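Bromo domain-containing protein (Trypanosoma brucei brucei, PDB 5KO4) is of unknown function but carries a bromodomain, a four-helix module that in other proteins recognises acetylated lysine, and so probably binds such marks. Local coordinates at residues A[35-38]-A[39-43]; A[47-50]-A[51-55]; A[59-62]-A[63-66]. One frame throughout, in Å; residues are numbered along the deposited sequence. Where two conformers were deposited one is given.

Contact 1: residues A[35-38]-A[39-43]; sequences PDYR and MIISH
Tyr37 and Ile41 meet across one short helical turn, where residues 37-40 form a helix and Ile41 is the first residue to leave helical geometry. Asp36 is at the N-cap position, but its side chain makes no capping bond. Asp36 O accepts a bond from Ile40 N at 3.2 Å and, more weakly, one from Met39 N. The bond that closes the turn is straighter: Ile41 N to Tyr37 O is 2.8 Å, with an angle of 160° at the hydrogen. Tyr37 O also takes a weak bond from Ile40 N.

The main side-chain contact lies over the Tyr37 ring. CG of Tyr37 stands anti to its backbone N (chi1 -158°), which carries the ring along the turn toward Ile41. Ile41 CG1 sits over one face, 4.0 Å from the ring centroid, in a CH-pi contact displaced toward the rim. The CB of Ile41 lies 3.6 Å from Tyr37 CE2, and its CG2 meets the same ring carbon. On the more exposed side, Met39 bends at its last torsion and brings CE to 4.2 Å from Asp36 CB.

The short helix packs on helix 62-80. Tyr37 and Ile41 both touch Asn75, the Tyr37 ring meets that of Tyr79, and Tyr79 OH hydrogen-bonds to Pro35 O. Pro35 and Asp36 also pack on the second subunit.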
loop_
_atom_site.group_PDB
_atom_site.type_symbol
_atom_site.label_atom_id
_atom_site.label_comp_id
_atom_site.label_asym_id
_atom_site.label_seq_id
_atom_site.Cartn_x
_atom_site.Cartn_y
_atom_site.Cartn_z
ATOM N N PRO A 35 1.279 -5.428 -6.716
ATOM C CA PRO A 35 0.779 -5.854 -8.037
ATOM C C PRO A 35 1.203 -4.917 -9.166
ATOM O O PRO A 35 1.084 -3.694 -9.039
ATOM C CB PRO A 35 -0.745 -5.875 -7.863
ATOM C CG PRO A 35 -1.018 -5.240 -6.544
ATOM C CD PRO A 35 0.200 -5.384 -5.716
ATOM N N ASP A 36 1.783 -5.500 -10.238
ATOM C CA ASP A 36 2.234 -4.796 -11.444
ATOM C C ASP A 36 3.277 -3.695 -11.151
ATOM O O ASP A 36 3.478 -2.821 -11.993
ATOM C CB ASP A 36 1.036 -4.158 -12.179
ATOM C CG ASP A 36 -0.054 -5.131 -12.580
ATOM O OD1 ASP A 36 0.281 -6.276 -12.935
ATOM O OD2 ASP A 36 -1.244 -4.723 -12.585
ATOM N N TYR A 37 3.960 -3.740 -10.000
ATOM C CA TYR A 37 4.842 -2.631 -9.634
ATOM C C TYR A 37 5.992 -2.455 -10.616
ATOM O O TYR A 37 6.245 -1.334 -11.055
ATOM C CB TYR A 37 5.400 -2.794 -8.221
ATOM C CG TYR A 37 5.858 -1.487 -7.635
ATOM C CD1 TYR A 37 4.961 -0.635 -7.007
ATOM C CD2 TYR A 37 7.156 -1.035 -7.828
ATOM C CE1 TYR A 37 5.358 0.609 -6.529
ATOM C CE2 TYR A 37 7.557 0.213 -7.381
ATOM C CZ TYR A 37 6.659 1.029 -6.714
ATOM O OH TYR A 37 7.061 2.273 -6.305
ATOM N N ARG A 38 6.651 -3.549 -11.000
ATOM C CA ARG A 38 7.806 -3.486 -11.920
ATOM C C ARG A 38 7.370 -3.131 -13.347
ATOM O O ARG A 38 8.190 -2.623 -14.114
ATOM C CB ARG A 38 8.582 -4.808 -11.924
ATOM C CG ARG A 38 9.147 -5.197 -10.565
ATOM C CD ARG A 38 9.952 -6.484 -10.657
ATOM N NE ARG A 38 10.132 -7.127 -9.353
ATOM C CZ ARG A 38 9.233 -7.913 -8.757
ATOM N NH1 ARG A 38 8.057 -8.152 -9.334
ATOM N NH2 ARG A 38 9.498 -8.454 -7.574
ATOM N N MET A 39 6.093 -3.372 -13.702
ATOM C CA MET A 39 5.544 -3.007 -15.014
ATOM C C MET A 39 5.294 -1.492 -15.110
ATOM O O MET A 39 5.390 -0.915 -16.191
ATOM C CB MET A 39 4.216 -3.761 -15.250
ATOM C CG MET A 39 3.622 -3.554 -16.626
ATOM S SD MET A 39 2.114 -4.530 -16.850
ATOM C CE MET A 39 0.875 -3.346 -16.284
ATOM N N ILE A 40 4.932 -0.862 -13.994
ATOM C CA ILE A 40 4.553 0.542 -13.967
ATOM C C ILE A 40 5.741 1.433 -13.595
ATOM O O ILE A 40 5.877 2.526 -14.154
ATOM C CB ILE A 40 3.379 0.718 -12.947
ATOM C CG1 ILE A 40 2.120 -0.078 -13.421
ATOM C CG2 ILE A 40 3.027 2.196 -12.727
ATOM C CD1 ILE A 40 1.402 0.501 -14.656
ATOM N N ILE A 41 6.566 0.998 -12.638
ATOM C CA ILE A 41 7.650 1.823 -12.082
ATOM C C ILE A 41 8.991 1.286 -12.546
ATOM O O ILE A 41 9.392 0.188 -12.156
ATOM C CB ILE A 41 7.530 1.825 -10.545
ATOM C CG1 ILE A 41 6.172 2.435 -10.111
ATOM C CG2 ILE A 41 8.694 2.576 -9.895
ATOM C CD1 ILE A 41 5.921 3.867 -10.562
ATOM N N SER A 42 9.702 2.065 -13.371
ATOM C CA SER A 42 10.967 1.614 -13.931
ATOM C C SER A 42 12.081 1.575 -12.895
ATOM O O SER A 42 12.953 0.709 -12.974
ATOM C CB SER A 42 11.389 2.522 -15.079
ATOM O OG SER A 42 10.421 2.491 -16.117
ATOM N N HIS A 43 12.064 2.498 -11.923
ATOM C CA HIS A 43 13.149 2.614 -10.967
ATOM C C HIS A 43 12.624 2.655 -9.507
ATOM O O HIS A 43 12.558 3.724 -8.894
ATOM C CB HIS A 43 13.937 3.882 -11.304
ATOM C CG HIS A 43 15.291 3.953 -10.693
ATOM N ND1 HIS A 43 16.105 5.043 -10.906
ATOM C CD2 HIS A 43 15.921 3.093 -9.861
ATOM C CE1 HIS A 43 17.214 4.800 -10.237
ATOM N NE2 HIS A 43 17.139 3.647 -9.575
#

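Contact 2: residues A[47-50]-A[51-55]; sequences WDLI and KARLT
Leu49 and Arg53 pack one turn apart on helix 47-55, the second of the four helices of the left-handed bundle that defines the bromodomain fold. Regular alpha-helical bonds link the two halves. Lys51 N donates to Trp47 O at 2.9 Å with an angle of 162°. Ala52 N reaches Asp48 O, Arg53 N reaches Leu49 O, and Leu54 N reaches Ile50 O. All four carbonyls of residues 47-50 are therefore satisfied within the helix. The pattern continues past this point with Thr55 N bonded to Lys51 O.

The polar ends of Trp47 and Arg53 find partners on other parts of the chain. Trp47 NE1 is satisfied by Asp22 OD2, while the indole packs against helices 8-21 and 62-80. Arg53 NH1 forms a salt bridge with Asp68 OD2 on helix 62-80. Arg53 NE also has a long, weak ion pair with Glu58 OE1. The bridge to Asp68 probably helps to fix the guanidinium; the Glu58 pair can add little.

The extended Arg53 chain runs outward and back toward the N-terminal end of the helix, which brings its guanidinium to the Leu49 side chain. Leu49 has its CG swung away from the amide N (chi1 -178°), and its branch leans toward Arg53. The two side chains meet at an angle. The aliphatic part of Arg53 starts close to the backbone, with CG 3.3 Å from Leu49 O. Farther out, Arg53 NE lies 3.9 Å from Leu49 CG and equally near CD1. Over one face of the guanidinium, Leu49 CD2 rides above the rim, 4.0 Å from Arg53 NH2.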
loop_
_atom_site.group_PDB
_atom_site.type_symbol
_atom_site.label_atom_id
_atom_site.label_comp_id
_atom_site.label_asym_id
_atom_site.label_seq_id
_atom_site.Cartn_x
_atom_site.Cartn_y
_atom_site.Cartn_z
ATOM N N TRP A 47 12.986 4.258 1.416
ATOM C CA TRP A 47 13.870 4.910 2.373
ATOM C C TRP A 47 15.021 4.029 2.837
ATOM O O TRP A 47 16.129 4.546 3.001
ATOM C CB TRP A 47 13.140 5.408 3.627
ATOM C CG TRP A 47 11.843 6.152 3.397
ATOM C CD1 TRP A 47 10.672 5.954 4.065
ATOM C CD2 TRP A 47 11.627 7.284 2.540
ATOM N NE1 TRP A 47 9.727 6.859 3.647
ATOM C CE2 TRP A 47 10.285 7.685 2.705
ATOM C CE3 TRP A 47 12.445 8.021 1.669
ATOM C CZ2 TRP A 47 9.711 8.707 1.938
ATOM C CZ3 TRP A 47 11.887 9.067 0.946
ATOM C CH2 TRP A 47 10.529 9.365 1.043
ATOM N N ASP A 48 14.783 2.746 3.100
ATOM C CA ASP A 48 15.873 1.902 3.615
ATOM C C ASP A 48 17.004 1.771 2.591
ATOM O O ASP A 48 18.167 1.609 2.983
ATOM C CB ASP A 48 15.371 0.512 4.026
ATOM C CG ASP A 48 14.470 0.506 5.243
ATOM O OD1 ASP A 48 14.396 1.548 5.939
ATOM O OD2 ASP A 48 13.833 -0.548 5.509
ATOM N N LEU A 49 16.685 1.827 1.298
ATOM C CA LEU A 49 17.721 1.782 0.261
ATOM C C LEU A 49 18.538 3.077 0.279
ATOM O O LEU A 49 19.766 3.039 0.200
ATOM C CB LEU A 49 17.101 1.551 -1.116
ATOM C CG LEU A 49 18.084 1.429 -2.287
ATOM C CD1 LEU A 49 19.184 0.387 -2.001
ATOM C CD2 LEU A 49 17.355 1.067 -3.562
ATOM N N ILE A 50 17.870 4.225 0.443
ATOM C CA ILE A 50 18.580 5.495 0.529
ATOM C C ILE A 50 19.476 5.507 1.781
ATOM O O ILE A 50 20.597 6.001 1.716
ATOM C CB ILE A 50 17.580 6.674 0.515
ATOM C CG1 ILE A 50 16.814 6.682 -0.834
ATOM C CG2 ILE A 50 18.292 8.017 0.758
ATOM C CD1 ILE A 50 15.729 7.704 -0.935
ATOM N N LYS A 51 18.986 4.977 2.903
ATOM C CA LYS A 51 19.794 4.900 4.117
ATOM C C LYS A 51 21.049 4.064 3.853
ATOM O O LYS A 51 22.150 4.463 4.227
ATOM C CB LYS A 51 18.965 4.285 5.258
ATOM C CG LYS A 51 19.710 4.128 6.578
ATOM C CD LYS A 51 19.982 5.466 7.250
ATOM C CE LYS A 51 21.072 5.364 8.282
ATOM N NZ LYS A 51 20.784 4.334 9.309
ATOM N N ALA A 52 20.889 2.921 3.184
ATOM C CA ALA A 52 22.032 2.048 2.876
ATOM C C ALA A 52 23.036 2.760 1.956
ATOM O O ALA A 52 24.246 2.622 2.118
ATOM C CB ALA A 52 21.549 0.763 2.228
ATOM N N ARG A 53 22.537 3.567 1.015
ATOM C CA ARG A 53 23.400 4.310 0.120
ATOM C C ARG A 53 24.177 5.382 0.873
ATOM O O ARG A 53 25.336 5.619 0.544
ATOM C CB ARG A 53 22.575 4.921 -1.021
ATOM C CG ARG A 53 22.116 3.828 -1.954
ATOM C CD ARG A 53 21.269 4.295 -3.092
ATOM N NE ARG A 53 21.076 3.182 -4.025
ATOM C CZ ARG A 53 20.456 3.270 -5.194
ATOM N NH1 ARG A 53 19.966 4.430 -5.607
ATOM N NH2 ARG A 53 20.373 2.208 -5.989
ATOM N N LEU A 54 23.562 6.033 1.894
ATOM C CA LEU A 54 24.295 6.995 2.718
ATOM C C LEU A 54 25.411 6.280 3.468
ATOM O O LEU A 54 26.549 6.747 3.482
ATOM C CB LEU A 54 23.381 7.698 3.733
ATOM C CG LEU A 54 22.523 8.818 3.211
ATOM C CD1 LEU A 54 21.509 9.232 4.257
ATOM C CD2 LEU A 54 23.355 10.032 2.849
ATOM N N THR A 55 25.091 5.129 4.075
ATOM C CA THR A 55 26.067 4.334 4.806
ATOM C C THR A 55 27.216 3.897 3.896
ATOM O O THR A 55 28.368 3.925 4.303
ATOM C CB THR A 55 25.379 3.122 5.436
ATOM O OG1 THR A 55 24.355 3.591 6.309
ATOM C CG2 THR A 55 26.356 2.224 6.222
#

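Contact 3: residues A[59-62]-A[63-66]; sequences YTSP and SAFI
Tyr59 and Phe65 are brought together by different first torsions. Tyr59 has CG beside its backbone N (chi1 -61°), whereas Phe65 turns its CG to the far side from the amide (chi1 168°). The Tyr59 ring thus lies back over the first turn of helix 62-80. Phe65 presents its edge to the Tyr59 face in a T-shaped pair, with planes at 84° and centroids 5.7 Å apart. The closest ring atoms are Tyr59 CE2 and Phe65 CD1, at 4.0 Å. Phe65 CA lies over the tyrosine face, displaced toward the rim, in a CH-pi contact 3.9 Å from the Tyr59 ring centroid. Ala64 CB adds a contact with Tyr59 CD1 at 3.8 Å.

Ser61 is the N-cap residue. Its carbonyl O accepts Ala64 N, which lies well above the carbonyl plane. The first full helical bond is nearly straight: Ile66 N to Pro62 O is 2.9 Å. Ile66 CG1 also packs against that oxygen.

Through Tyr59 the loop before helix 62-80 also packs against helix 47-55. Tyr59 touches Ile50, Arg53 and Leu54 there, and its OH hydrogen-bonds to Asp68 OD2. Phe65 also packs on Ile50.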
loop_
_atom_site.group_PDB
_atom_site.type_symbol
_atom_site.label_atom_id
_atom_site.label_comp_id
_atom_site.label_asym_id
_atom_site.label_seq_id
_atom_site.Cartn_x
_atom_site.Cartn_y
_atom_site.Cartn_z
ATOM N N TYR A 59 26.597 8.473 -2.446
ATOM C CA TYR A 59 26.295 9.835 -2.868
ATOM C C TYR A 59 27.564 10.668 -2.854
ATOM O O TYR A 59 28.270 10.707 -1.841
ATOM C CB TYR A 59 25.235 10.439 -1.946
ATOM C CG TYR A 59 23.939 9.667 -1.993
ATOM C CD1 TYR A 59 23.230 9.534 -3.177
ATOM C CD2 TYR A 59 23.390 9.111 -0.841
ATOM C CE1 TYR A 59 22.053 8.799 -3.236
ATOM C CE2 TYR A 59 22.214 8.369 -0.888
ATOM C CZ TYR A 59 21.546 8.213 -2.087
ATOM O OH TYR A 59 20.365 7.512 -2.133
ATOM N N THR A 60 27.898 11.283 -3.985
ATOM C CA THR A 60 29.089 12.113 -4.068
ATOM C C THR A 60 28.730 13.580 -4.128
ATOM O O THR A 60 29.619 14.419 -4.105
ATOM C CB THR A 60 29.945 11.722 -5.263
ATOM O OG1 THR A 60 29.239 12.034 -6.464
ATOM C CG2 THR A 60 30.320 10.256 -5.239
ATOM N N SER A 61 27.431 13.893 -4.149
ATOM C CA SER A 61 26.969 15.264 -4.115
ATOM C C SER A 61 25.553 15.271 -3.589
ATOM O O SER A 61 24.859 14.251 -3.639
ATOM C CB SER A 61 27.008 15.872 -5.508
ATOM O OG SER A 61 25.911 15.404 -6.268
ATOM N N PRO A 62 25.081 16.402 -3.048
ATOM C CA PRO A 62 23.710 16.423 -2.539
ATOM C C PRO A 62 22.657 16.175 -3.621
ATOM O O PRO A 62 21.599 15.638 -3.310
ATOM C CB PRO A 62 23.544 17.819 -1.940
ATOM C CG PRO A 62 24.750 18.558 -2.249
ATOM C CD PRO A 62 25.785 17.679 -2.831
ATOM N N SER A 63 22.946 16.550 -4.884
ATOM C CA SER A 63 21.995 16.367 -5.978
ATOM C C SER A 63 21.615 14.899 -6.167
ATOM O O SER A 63 20.467 14.618 -6.475
ATOM C CB SER A 63 22.558 16.922 -7.282
ATOM O OG SER A 63 21.603 16.822 -8.326
ATOM N N ALA A 64 22.564 13.964 -5.984
ATOM C CA ALA A 64 22.279 12.543 -6.164
ATOM C C ALA A 64 21.363 12.016 -5.056
ATOM O O ALA A 64 20.464 11.219 -5.323
ATOM C CB ALA A 64 23.571 11.753 -6.196
ATOM N N PHE A 65 21.557 12.498 -3.823
ATOM C CA PHE A 65 20.674 12.140 -2.711
ATOM C C PHE A 65 19.266 12.712 -2.959
ATOM O O PHE A 65 18.273 11.992 -2.837
ATOM C CB PHE A 65 21.264 12.673 -1.404
ATOM C CG PHE A 65 20.322 12.624 -0.233
ATOM C CD1 PHE A 65 20.114 11.445 0.461
ATOM C CD2 PHE A 65 19.639 13.753 0.173
ATOM C CE1 PHE A 65 19.232 11.400 1.543
ATOM C CE2 PHE A 65 18.805 13.719 1.286
ATOM C CZ PHE A 65 18.607 12.543 1.965
ATOM N N ILE A 66 19.192 13.988 -3.370
ATOM C CA ILE A 66 17.922 14.646 -3.674
ATOM C C ILE A 66 17.184 13.868 -4.761
ATOM O O ILE A 66 15.979 13.649 -4.646
ATOM C CB ILE A 66 18.156 16.127 -4.085
ATOM C CG1 ILE A 66 18.548 16.966 -2.835
ATOM C CG2 ILE A 66 16.918 16.711 -4.778
ATOM C CD1 ILE A 66 19.183 18.286 -3.168
#

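Overall arrangement
All three contacts are partly buried and follow in series. Contact 1 is the most peripheral, its centre about 16 Å from the chain centre; it has the most exposed residues and alone meets the second subunit. Contact 2 is the most central, at about 10 Å, with no touching residue fully exposed. Contacts 2 and 3 join directly: Ile50 CG2 lies 3.6 Å from Phe65 CE1, and Arg53 CB packs on Tyr59. Asp68 serves both, through Arg53 and Tyr59. Contact 1 only adjoins contact 2 in sequence, but it too packs on helix 62-80. Contacts 1 and 3 pack tyrosine faces at helix ends; contact 2 combines the regular backbone bonds of a whole helix with a leucine-arginine pair.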